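Local coordinates for protein alpha-L-arabinofuranosidase B (Aspergillus kawachii, PDB 6SXT) that hydrolyses terminal non-reducing alpha-L-arabinofuranosyl residues from arabinoxylan, arabinan and related polysaccharides and carries a C-terminal arabinose-binding domain, at residues N402-L407 with E449-A454; F445-N450 with N470-F475; I398-F403 with W438-R443. All blocks are in the same frame, centred on the assembly; numbering follows the deposited sequence.

Overall arrangement
All three contacts lie in the C-terminal arabinose-binding domain, a beta-trefoil, and show how such a fold is held together by overlapping contacts. Contact 3 opens first: it ties the end of strand 396-401 and its turn to the loop 438-443, closing 34 intervening residues. Contact 1 starts from the same turn, sharing N402 and F403, and runs on to strand 451-455, so the two cross rather than nest. Contact 2 begins once contact 3 has closed, joining strand 444-448 to the end of helix 469-472; it crosses contact 1, with which it shares E449 and N450. Two hairpins, 396-409 and 444-455, are thereby bound to each other, to a loop and to a helix.

Contact 1. Residues N402-L407 with E449-A454; sequences NFELLL and ENVLYA
V451 meets E404 through a single methyl, its CG1 lying 3.6 Å from E404 OE2. L452 follows with a backbone grip: its O accepts the N-H of L405 at 3.0 Å in a nearly straight bond, while its CB packs on L405 CD1. Y453 faces E404 in the one bridged pair, a non-hydrogen-bonded pair of antiparallel type, although the two short strands run at 113° to one another and separate at once. The Y453 ring brings CE1 to 3.9 Å from E404 CG. That methylene is placed by swinging away from its own backbone N (chi1 -176°), and the extended chain beyond it takes the carboxylate past the ring, the two planes 45° apart. F403 O lies in the ring plane at its edge, 3.6 Å from Y453 CD1. A454 completes the pattern by giving its N-H to F403 O at 2.8 Å, and its CB meets L405 CD2. Each strand has its own hairpin partner, 396-401 for 404-409 and 444-448 for 451-455, so this lone bridge joins two hairpins of the beta-trefoil, each bringing a substrate-binding residue, F403 or L452; L405 also packs on I398 and F445, L452 on V355 of strand 354-359.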
loop_
_atom_site.group_PDB
_atom_site.type_symbol
_atom_site.label_atom_id
_atom_site.label_comp_id
_atom_site.label_asym_id
_atom_site.label_seq_id
_atom_site.Cartn_x
_atom_site.Cartn_y
_atom_site.Cartn_z
ATOM N N ASN A 402 12.869 7.575 -10.862
ATOM C CA ASN A 402 14.033 7.425 -9.972
ATOM C C ASN A 402 13.945 8.468 -8.851
ATOM O O ASN A 402 14.960 8.945 -8.339
ATOM C CB ASN A 402 15.368 7.573 -10.725
ATOM C CG ASN A 402 15.729 6.321 -11.491
ATOM O OD1 ASN A 402 15.355 5.217 -11.085
ATOM N ND2 ASN A 402 16.405 6.490 -12.630
ATOM N N PHE A 403 12.711 8.862 -8.480
ATOM C CA PHE A 403 12.411 9.811 -7.383
ATOM C C PHE A 403 12.896 11.241 -7.660
ATOM O O PHE A 403 12.810 12.097 -6.771
ATOM C CB PHE A 403 12.967 9.320 -6.040
ATOM C CG PHE A 403 12.426 7.959 -5.655
ATOM C CD1 PHE A 403 11.065 7.699 -5.689
ATOM C CD2 PHE A 403 13.284 6.942 -5.350
ATOM C CE1 PHE A 403 10.581 6.436 -5.351
ATOM C CE2 PHE A 403 12.797 5.704 -4.949
ATOM C CZ PHE A 403 11.461 5.457 -5.007
ATOM N N GLU A 404 13.249 11.529 -8.915
ATOM C CA GLU A 404 13.416 12.930 -9.366
ATOM C C GLU A 404 12.137 13.354 -10.091
ATOM O O GLU A 404 11.489 12.532 -10.789
ATOM C CB GLU A 404 14.629 13.072 -10.296
ATOM C CG GLU A 404 14.844 14.539 -10.676
ATOM C CD GLU A 404 16.163 14.812 -11.395
ATOM O OE1 GLU A 404 16.998 13.881 -11.427
ATOM O OE2 GLU A 404 16.358 15.987 -11.860
ATOM N N LEU A 405 11.741 14.613 -9.947
ATOM C CA LEU A 405 10.561 15.130 -10.669
ATOM C C LEU A 405 11.007 15.608 -12.063
ATOM O O LEU A 405 11.913 16.471 -12.144
ATOM C CB LEU A 405 9.863 16.265 -9.944
ATOM C CG LEU A 405 9.376 15.900 -8.521
ATOM C CD1 LEU A 405 8.462 16.969 -8.023
ATOM C CD2 LEU A 405 8.686 14.550 -8.493
ATOM N N LEU A 406 10.332 15.066 -13.039
ATOM C CA LEU A 406 10.628 15.348 -14.460
ATOM C C LEU A 406 9.358 15.813 -15.111
ATOM O O LEU A 406 8.250 15.505 -14.672
ATOM C CB LEU A 406 11.123 14.111 -15.184
ATOM C CG LEU A 406 12.379 13.424 -14.646
ATOM C CD1 LEU A 406 12.664 12.244 -15.534
ATOM C CD2 LEU A 406 13.592 14.352 -14.547
ATOM N N LEU A 407 9.498 16.682 -16.121
ATOM C CA LEU A 407 8.368 17.066 -16.950
ATOM C C LEU A 407 8.370 16.199 -18.202
ATOM O O LEU A 407 9.258 16.400 -19.088
ATOM C CB LEU A 407 8.443 18.562 -17.323
ATOM C CG LEU A 407 7.311 19.042 -18.211
ATOM C CD1 LEU A 407 5.950 18.929 -17.517
ATOM C CD2 LEU A 407 7.529 20.490 -18.624
ATOM N N GLU A 449 18.947 21.447 -3.367
ATOM C CA GLU A 449 19.917 22.184 -4.241
ATOM C C GLU A 449 19.141 22.749 -5.443
ATOM O O GLU A 449 19.629 22.654 -6.579
ATOM C CB GLU A 449 21.083 21.270 -4.596
ATOM C CG GLU A 449 21.908 20.917 -3.362
ATOM C CD GLU A 449 23.190 20.142 -3.596
ATOM O OE1 GLU A 449 23.408 19.661 -4.692
ATOM O OE2 GLU A 449 23.970 20.037 -2.661
ATOM N N ASN A 450 17.943 23.280 -5.203
ATOM C CA ASN A 450 17.111 23.934 -6.223
ATOM C C ASN A 450 16.652 22.996 -7.331
ATOM O O ASN A 450 16.254 23.489 -8.386
ATOM C CB ASN A 450 17.870 25.155 -6.782
ATOM C CG ASN A 450 18.215 26.135 -5.685
ATOM O OD1 ASN A 450 17.496 26.269 -4.703
ATOM N ND2 ASN A 450 19.270 26.923 -5.888
ATOM N N VAL A 451 16.573 21.695 -7.074
ATOM C CA VAL A 451 16.026 20.687 -8.003
ATOM C C VAL A 451 14.879 19.966 -7.263
ATOM O O VAL A 451 14.960 19.845 -6.026
ATOM C CB VAL A 451 17.101 19.705 -8.449
ATOM C CG1 VAL A 451 16.565 18.626 -9.359
ATOM C CG2 VAL A 451 18.245 20.488 -9.112
ATOM N N LEU A 452 13.858 19.594 -8.006
ATOM C CA LEU A 452 12.659 18.931 -7.394
ATOM C C LEU A 452 12.814 17.424 -7.431
ATOM O O LEU A 452 13.085 16.831 -8.443
ATOM C CB LEU A 452 11.339 19.342 -8.058
ATOM C CG LEU A 452 10.591 20.515 -7.447
ATOM C CD1 LEU A 452 10.083 20.239 -6.014
ATOM C CD2 LEU A 452 11.440 21.787 -7.392
ATOM N N TYR A 453 12.471 16.814 -6.283
ATOM C CA TYR A 453 12.467 15.357 -6.095
ATOM C C TYR A 453 11.146 14.948 -5.423
ATOM O O TYR A 453 10.455 15.804 -4.911
ATOM C CB TYR A 453 13.645 14.914 -5.226
ATOM C CG TYR A 453 14.999 15.275 -5.803
ATOM C CD1 TYR A 453 15.606 14.436 -6.698
ATOM C CD2 TYR A 453 15.609 16.478 -5.469
ATOM C CE1 TYR A 453 16.822 14.773 -7.274
ATOM C CE2 TYR A 453 16.820 16.840 -6.077
ATOM C CZ TYR A 453 17.429 15.975 -6.957
ATOM O OH TYR A 453 18.649 16.311 -7.520
ATOM N N ALA A 454 10.870 13.656 -5.504
ATOM C CA ALA A 454 9.864 13.017 -4.623
ATOM C C ALA A 454 10.673 12.416 -3.468
ATOM O O ALA A 454 11.263 11.357 -3.629
ATOM C CB ALA A 454 9.078 12.003 -5.409
#

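Contact 2. Residues F445-N450 with N470-F475; sequences FRHYEN and NNDVSF
R446 and H447, on a strand of the beta-trefoil arabinose-binding domain, close around D472 at the end of helix 469-472, and both H447 and D472 bind substrate. The R446 chain shows how one residue can serve apolar and ionic purposes. Its CB and CG both lie against V473 CG1, CG at 3.7 Å. A bend at the second torsion (chi2 -96°) then turns the chain so that NE donates to H447 O, at 3.0 Å, with only a weak, longer bond to D472 OD2. At the tip NH2 makes the strong contact, a salt bridge of 2.8 Å to D472 OD2, which it reaches on the anti side, tilted well out of the carboxylate plane. The oxygen lies in the guanidinium plane, whereas the two flat groups are turned 61° apart. NH1 looks elsewhere, to the carbonyls of F463 and S465, while Y448 CD1 lies over the rim of one guanidinium face.

H447 takes D472 from another side. With CG set between the backbone N and carbonyl carbon (chi1 67°), the imidazole receives D472 CB over one face in a CH-pi contact, 4.1 Å from the ring centroid. D472 OD1 is hydrogen-bonded to the hydroxyls of T340 and S468, and the T340 hydroxyl also to H447 NE2, so the two binding residues share a second-shell partner. The backbones join too: H447 N donates to D472 O at 3.2 Å. One step back, F445 O and V473 O each accept a hydrogen bond from the same water, and F445 CB packs on F475 CE2. A second water sits at the imidazole edge, in the ring plane, 3.1 Å from H447 NE2, and donates to both N471 O and S474 O.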
loop_
_atom_site.group_PDB
_atom_site.type_symbol
_atom_site.label_atom_id
_atom_site.label_comp_id
_atom_site.label_asym_id
_atom_site.label_seq_id
_atom_site.Cartn_x
_atom_site.Cartn_y
_atom_site.Cartn_z
ATOM N N PHE A 445 6.774 16.210 -3.073
ATOM C CA PHE A 445 7.535 17.299 -3.769
ATOM C C PHE A 445 8.525 17.886 -2.764
ATOM O O PHE A 445 8.090 18.331 -1.679
ATOM C CB PHE A 445 6.671 18.454 -4.255
ATOM C CG PHE A 445 6.001 18.331 -5.604
ATOM C CD1 PHE A 445 5.399 17.176 -6.066
ATOM C CD2 PHE A 445 5.983 19.444 -6.437
ATOM C CE1 PHE A 445 4.738 17.139 -7.280
ATOM C CE2 PHE A 445 5.340 19.410 -7.653
ATOM C CZ PHE A 445 4.747 18.257 -8.087
ATOM N N ARG A 446 9.808 17.927 -3.095
ATOM C CA ARG A 446 10.838 18.437 -2.171
ATOM C C ARG A 446 11.952 19.073 -3.005
ATOM O O ARG A 446 12.497 18.370 -3.878
ATOM C CB ARG A 446 11.398 17.308 -1.287
ATOM C CG ARG A 446 12.335 17.786 -0.169
ATOM C CD ARG A 446 13.836 17.698 -0.528
ATOM N NE ARG A 446 14.527 18.396 0.542
ATOM C CZ ARG A 446 14.877 17.834 1.701
ATOM N NH1 ARG A 446 14.869 16.525 1.840
ATOM N NH2 ARG A 446 15.308 18.616 2.681
ATOM N N HIS A 447 12.272 20.337 -2.719
ATOM C CA HIS A 447 13.426 20.996 -3.393
ATOM C C HIS A 447 14.707 20.686 -2.600
ATOM O O HIS A 447 14.731 20.695 -1.345
ATOM C CB HIS A 447 13.190 22.474 -3.704
ATOM C CG HIS A 447 13.084 23.332 -2.510
ATOM N ND1 HIS A 447 14.226 23.855 -1.935
ATOM C CD2 HIS A 447 12.040 23.691 -1.722
ATOM C CE1 HIS A 447 13.873 24.556 -0.883
ATOM N NE2 HIS A 447 12.553 24.448 -0.708
ATOM N N TYR A 448 15.754 20.367 -3.342
ATOM C CA TYR A 448 17.079 20.024 -2.796
ATOM C C TYR A 448 18.123 20.504 -3.822
ATOM O O TYR A 448 18.140 20.018 -4.956
ATOM C CB TYR A 448 17.191 18.526 -2.506
ATOM C CG TYR A 448 18.468 18.134 -1.813
ATOM C CD1 TYR A 448 18.570 18.172 -0.440
ATOM C CD2 TYR A 448 19.559 17.733 -2.556
ATOM C CE1 TYR A 448 19.746 17.791 0.195
ATOM C CE2 TYR A 448 20.739 17.354 -1.937
ATOM C CZ TYR A 448 20.824 17.395 -0.560
ATOM O OH TYR A 448 21.983 17.026 0.059
ATOM N N GLU A 449 18.947 21.447 -3.367
ATOM C CA GLU A 449 19.917 22.184 -4.241
ATOM C C GLU A 449 19.141 22.749 -5.443
ATOM O O GLU A 449 19.629 22.654 -6.579
ATOM C CB GLU A 449 21.083 21.270 -4.596
ATOM C CG GLU A 449 21.908 20.917 -3.362
ATOM C CD GLU A 449 23.190 20.142 -3.596
ATOM O OE1 GLU A 449 23.408 19.661 -4.692
ATOM O OE2 GLU A 449 23.970 20.037 -2.661
ATOM N N ASN A 450 17.943 23.280 -5.203
ATOM C CA ASN A 450 17.111 23.934 -6.223
ATOM C C ASN A 450 16.652 22.996 -7.331
ATOM O O ASN A 450 16.254 23.489 -8.386
ATOM C CB ASN A 450 17.870 25.155 -6.782
ATOM C CG ASN A 450 18.215 26.135 -5.685
ATOM O OD1 ASN A 450 17.496 26.269 -4.703
ATOM N ND2 ASN A 450 19.270 26.923 -5.888
ATOM N N ASN A 470 10.566 19.685 6.390
ATOM C CA ASN A 470 9.221 20.257 6.485
ATOM C C ASN A 470 9.153 21.524 5.612
ATOM O O ASN A 470 8.154 21.735 4.926
ATOM C CB ASN A 470 8.816 20.580 7.911
ATOM C CG ASN A 470 8.420 19.345 8.711
ATOM O OD1 ASN A 470 8.612 18.215 8.271
ATOM N ND2 ASN A 470 7.839 19.635 9.867
ATOM N N ASN A 471 10.145 22.410 5.706
ATOM C CA ASN A 471 10.098 23.660 4.893
ATOM C C ASN A 471 10.223 23.332 3.399
ATOM O O ASN A 471 9.435 23.923 2.590
ATOM C CB ASN A 471 11.199 24.614 5.360
ATOM C CG ASN A 471 10.873 25.258 6.681
ATOM O OD1 ASN A 471 9.714 25.434 7.047
ATOM N ND2 ASN A 471 11.922 25.716 7.357
ATOM N N ASP A 472 11.082 22.396 3.045
ATOM C CA ASP A 472 11.434 22.077 1.635
ATOM C C ASP A 472 10.304 21.310 0.940
ATOM O O ASP A 472 10.380 21.184 -0.288
ATOM C CB ASP A 472 12.733 21.311 1.504
ATOM C CG ASP A 472 13.993 22.037 1.998
ATOM O OD1 ASP A 472 13.876 23.250 2.386
ATOM O OD2 ASP A 472 15.021 21.349 2.023
ATOM N N VAL A 473 9.270 20.867 1.683
ATOM C CA VAL A 473 8.086 20.220 1.060
ATOM C C VAL A 473 6.848 21.095 1.198
ATOM O O VAL A 473 5.747 20.609 0.885
ATOM C CB VAL A 473 7.849 18.805 1.634
ATOM C CG1 VAL A 473 9.053 17.915 1.492
ATOM C CG2 VAL A 473 7.309 18.846 3.069
ATOM N N SER A 474 6.971 22.359 1.578
ATOM C CA SER A 474 5.832 23.254 1.768
ATOM C C SER A 474 5.907 24.355 0.708
ATOM O O SER A 474 6.974 25.029 0.632
ATOM C CB SER A 474 5.813 23.828 3.158
ATOM O OG SER A 474 5.660 22.763 4.133
ATOM N N PHE A 475 4.848 24.533 -0.044
ATOM C CA PHE A 475 4.795 25.522 -1.159
ATOM C C PHE A 475 3.535 26.338 -1.047
ATOM O O PHE A 475 2.442 25.803 -0.862
ATOM C CB PHE A 475 4.843 24.812 -2.506
ATOM C CG PHE A 475 6.076 23.994 -2.670
ATOM C CD1 PHE A 475 7.272 24.539 -3.148
ATOM C CD2 PHE A 475 6.097 22.662 -2.280
ATOM C CE1 PHE A 475 8.394 23.765 -3.299
ATOM C CE2 PHE A 475 7.231 21.894 -2.430
ATOM C CZ PHE A 475 8.392 22.427 -2.933
HETATM O O HOH W 1 5.467 18.782 -1.037
HETATM O O HOH W 2 9.697 25.171 0.224
#

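Contact 3. Residues I398-F403 with W438-R443; sequences IRHYNF and WSYPTR
H400 reaches across to S439 through its imidazole edge: NE2 donates to S439 OG at 3.0 Å, with the hydroxyl oxygen almost exactly in the ring plane. Both residues put the first side-chain atom between backbone N and carbonyl carbon (chi1 65° for H400), settings that let ring and hydroxyl face one another. H400 CE1 meanwhile comes to 3.5 Å from Y440 CD1, the two rings lying perpendicular in an oblique approach.

Y440 offers a face to its other aromatic neighbour. F403 directs CE1 and CZ at that face in an edge-to-face pair, centroids 5.1 Å apart, so that H400, Y440 and F403 form an aromatic cluster. Within the beta-trefoil this cluster attaches the turn after strand 396-401 to the loop preceding strand 444-448, and two of its members, H400 and F403, bind substrate, as does nearby D419.

The F403 ring is also covered on one face by R443. From CG to NE the arginine chain is fully extended, laying CD 3.4 Å from F403 CD1; the turn about its last torsion (chi4 -80°) then sets the guanidinium flat on the ring, planes 15° apart. The resulting cation-pi contact is well centred, R443 CZ standing 3.8 Å from the F403 centroid. A type I turn from Y440 to R443, closed by R443 N on Y440 O at 2.8 Å, presents both side chains to F403. Beyond the ring, R443 NH1 donates a hydrogen bond to A454 O and forms a salt bridge with D464, which probably restrains rotation of the guanidinium.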
loop_
_atom_site.group_PDB
_atom_site.type_symbol
_atom_site.label_atom_id
_atom_site.label_comp_id
_atom_site.label_asym_id
_atom_site.label_seq_id
_atom_site.Cartn_x
_atom_site.Cartn_y
_atom_site.Cartn_z
ATOM N N ILE A 398 4.288 16.930 -14.487
ATOM C CA ILE A 398 5.285 16.601 -13.456
ATOM C C ILE A 398 5.067 15.135 -13.049
ATOM O O ILE A 398 3.937 14.771 -12.694
ATOM C CB ILE A 398 5.186 17.537 -12.243
ATOM C CG1 ILE A 398 5.336 19.010 -12.676
ATOM C CG2 ILE A 398 6.240 17.102 -11.242
ATOM C CD1 ILE A 398 5.360 20.004 -11.542
ATOM N N ARG A 399 6.116 14.340 -13.164
ATOM C CA ARG A 399 6.079 12.906 -12.786
ATOM C C ARG A 399 7.365 12.602 -12.057
ATOM O O ARG A 399 8.428 13.194 -12.320
ATOM C CB ARG A 399 5.840 12.020 -14.009
ATOM C CG ARG A 399 6.971 12.043 -15.042
ATOM C CD ARG A 399 8.104 11.082 -14.782
ATOM N NE ARG A 399 7.700 9.702 -14.878
ATOM C CZ ARG A 399 7.465 9.043 -15.997
ATOM N NH1 ARG A 399 7.741 9.589 -17.184
ATOM N NH2 ARG A 399 6.934 7.832 -15.977
ATOM N N HIS A 400 7.322 11.645 -11.145
ATOM C CA HIS A 400 8.568 11.159 -10.549
ATOM C C HIS A 400 9.123 9.985 -11.360
ATOM O O HIS A 400 8.361 9.162 -11.925
ATOM C CB HIS A 400 8.397 10.876 -9.041
ATOM C CG HIS A 400 7.450 9.770 -8.688
ATOM N ND1 HIS A 400 7.841 8.452 -8.729
ATOM C CD2 HIS A 400 6.206 9.829 -8.191
ATOM C CE1 HIS A 400 6.826 7.717 -8.289
ATOM N NE2 HIS A 400 5.789 8.542 -8.000
ATOM N N TYR A 401 10.443 9.883 -11.361
ATOM C CA TYR A 401 11.206 8.853 -12.079
ATOM C C TYR A 401 12.559 8.750 -11.407
ATOM O O TYR A 401 13.305 9.748 -11.305
ATOM C CB TYR A 401 11.371 9.264 -13.557
ATOM C CG TYR A 401 11.936 8.145 -14.368
ATOM C CD1 TYR A 401 13.294 7.937 -14.457
ATOM C CD2 TYR A 401 11.079 7.271 -15.004
ATOM C CE1 TYR A 401 13.790 6.875 -15.200
ATOM C CE2 TYR A 401 11.561 6.211 -15.749
ATOM C CZ TYR A 401 12.922 6.028 -15.840
ATOM O OH TYR A 401 13.398 4.976 -16.550
ATOM N N ASN A 402 12.869 7.575 -10.862
ATOM C CA ASN A 402 14.033 7.425 -9.972
ATOM C C ASN A 402 13.945 8.468 -8.851
ATOM O O ASN A 402 14.960 8.945 -8.339
ATOM C CB ASN A 402 15.368 7.573 -10.725
ATOM C CG ASN A 402 15.729 6.321 -11.491
ATOM O OD1 ASN A 402 15.355 5.217 -11.085
ATOM N ND2 ASN A 402 16.405 6.490 -12.630
ATOM N N PHE A 403 12.711 8.862 -8.480
ATOM C CA PHE A 403 12.411 9.811 -7.383
ATOM C C PHE A 403 12.896 11.241 -7.660
ATOM O O PHE A 403 12.810 12.097 -6.771
ATOM C CB PHE A 403 12.967 9.320 -6.040
ATOM C CG PHE A 403 12.426 7.959 -5.655
ATOM C CD1 PHE A 403 11.065 7.699 -5.689
ATOM C CD2 PHE A 403 13.284 6.942 -5.350
ATOM C CE1 PHE A 403 10.581 6.436 -5.351
ATOM C CE2 PHE A 403 12.797 5.704 -4.949
ATOM C CZ PHE A 403 11.461 5.457 -5.007
ATOM N N TRP A 438 0.950 10.076 -4.755
ATOM C CA TRP A 438 -0.079 9.036 -4.579
ATOM C C TRP A 438 0.558 7.663 -4.603
ATOM O O TRP A 438 0.203 6.800 -3.770
ATOM C CB TRP A 438 -1.123 9.149 -5.685
ATOM C CG TRP A 438 -2.154 8.071 -5.567
ATOM C CD1 TRP A 438 -3.244 8.064 -4.746
ATOM C CD2 TRP A 438 -2.102 6.785 -6.184
ATOM N NE1 TRP A 438 -3.882 6.860 -4.830
ATOM C CE2 TRP A 438 -3.209 6.055 -5.702
ATOM C CE3 TRP A 438 -1.229 6.181 -7.076
ATOM C CZ2 TRP A 438 -3.454 4.739 -6.086
ATOM C CZ3 TRP A 438 -1.475 4.890 -7.474
ATOM C CH2 TRP A 438 -2.541 4.155 -6.945
ATOM N N SER A 439 1.500 7.393 -5.517
ATOM C CA SER A 439 1.992 6.025 -5.695
ATOM C C SER A 439 3.061 5.685 -4.624
ATOM O O SER A 439 3.212 4.503 -4.289
ATOM C CB SER A 439 2.495 5.803 -7.081
ATOM O OG SER A 439 3.578 6.667 -7.360
ATOM N N TYR A 440 3.765 6.679 -4.107
ATOM C CA TYR A 440 4.791 6.516 -3.056
ATOM C C TYR A 440 4.507 7.518 -1.965
ATOM O O TYR A 440 5.139 8.581 -1.871
ATOM C CB TYR A 440 6.220 6.710 -3.590
ATOM C CG TYR A 440 6.777 5.601 -4.412
ATOM C CD1 TYR A 440 6.355 5.401 -5.728
ATOM C CD2 TYR A 440 7.751 4.742 -3.883
ATOM C CE1 TYR A 440 6.924 4.402 -6.515
ATOM C CE2 TYR A 440 8.286 3.730 -4.649
ATOM C CZ TYR A 440 7.917 3.607 -5.964
ATOM O OH TYR A 440 8.488 2.624 -6.736
ATOM N N PRO A 441 3.499 7.249 -1.089
ATOM C CA PRO A 441 3.079 8.255 -0.132
ATOM C C PRO A 441 4.018 8.583 1.022
ATOM O O PRO A 441 3.735 9.496 1.779
ATOM C CB PRO A 441 1.725 7.732 0.369
ATOM C CG PRO A 441 1.847 6.233 0.156
ATOM C CD PRO A 441 2.613 6.071 -1.151
ATOM N N THR A 442 5.149 7.899 1.059
ATOM C CA THR A 442 6.247 8.337 1.938
ATOM C C THR A 442 7.005 9.537 1.331
ATOM O O THR A 442 7.864 10.083 2.017
ATOM C CB THR A 442 7.274 7.234 2.178
ATOM O OG1 THR A 442 7.769 6.737 0.923
ATOM C CG2 THR A 442 6.634 6.081 2.939
ATOM N N ARG A 443 6.679 9.869 0.085
ATOM C CA ARG A 443 7.444 10.915 -0.641
ATOM C C ARG A 443 6.577 12.075 -1.060
ATOM O O ARG A 443 5.395 11.915 -1.352
ATOM C CB ARG A 443 8.120 10.257 -1.830
ATOM C CG ARG A 443 9.206 9.261 -1.431
ATOM C CD ARG A 443 9.807 8.509 -2.606
ATOM N NE ARG A 443 10.874 7.654 -2.114
ATOM C CZ ARG A 443 12.117 8.047 -1.820
ATOM N NH1 ARG A 443 12.505 9.275 -2.062
ATOM N NH2 ARG A 443 12.960 7.206 -1.238
HETATM O O HOH W 3 2.762 9.674 -7.598
#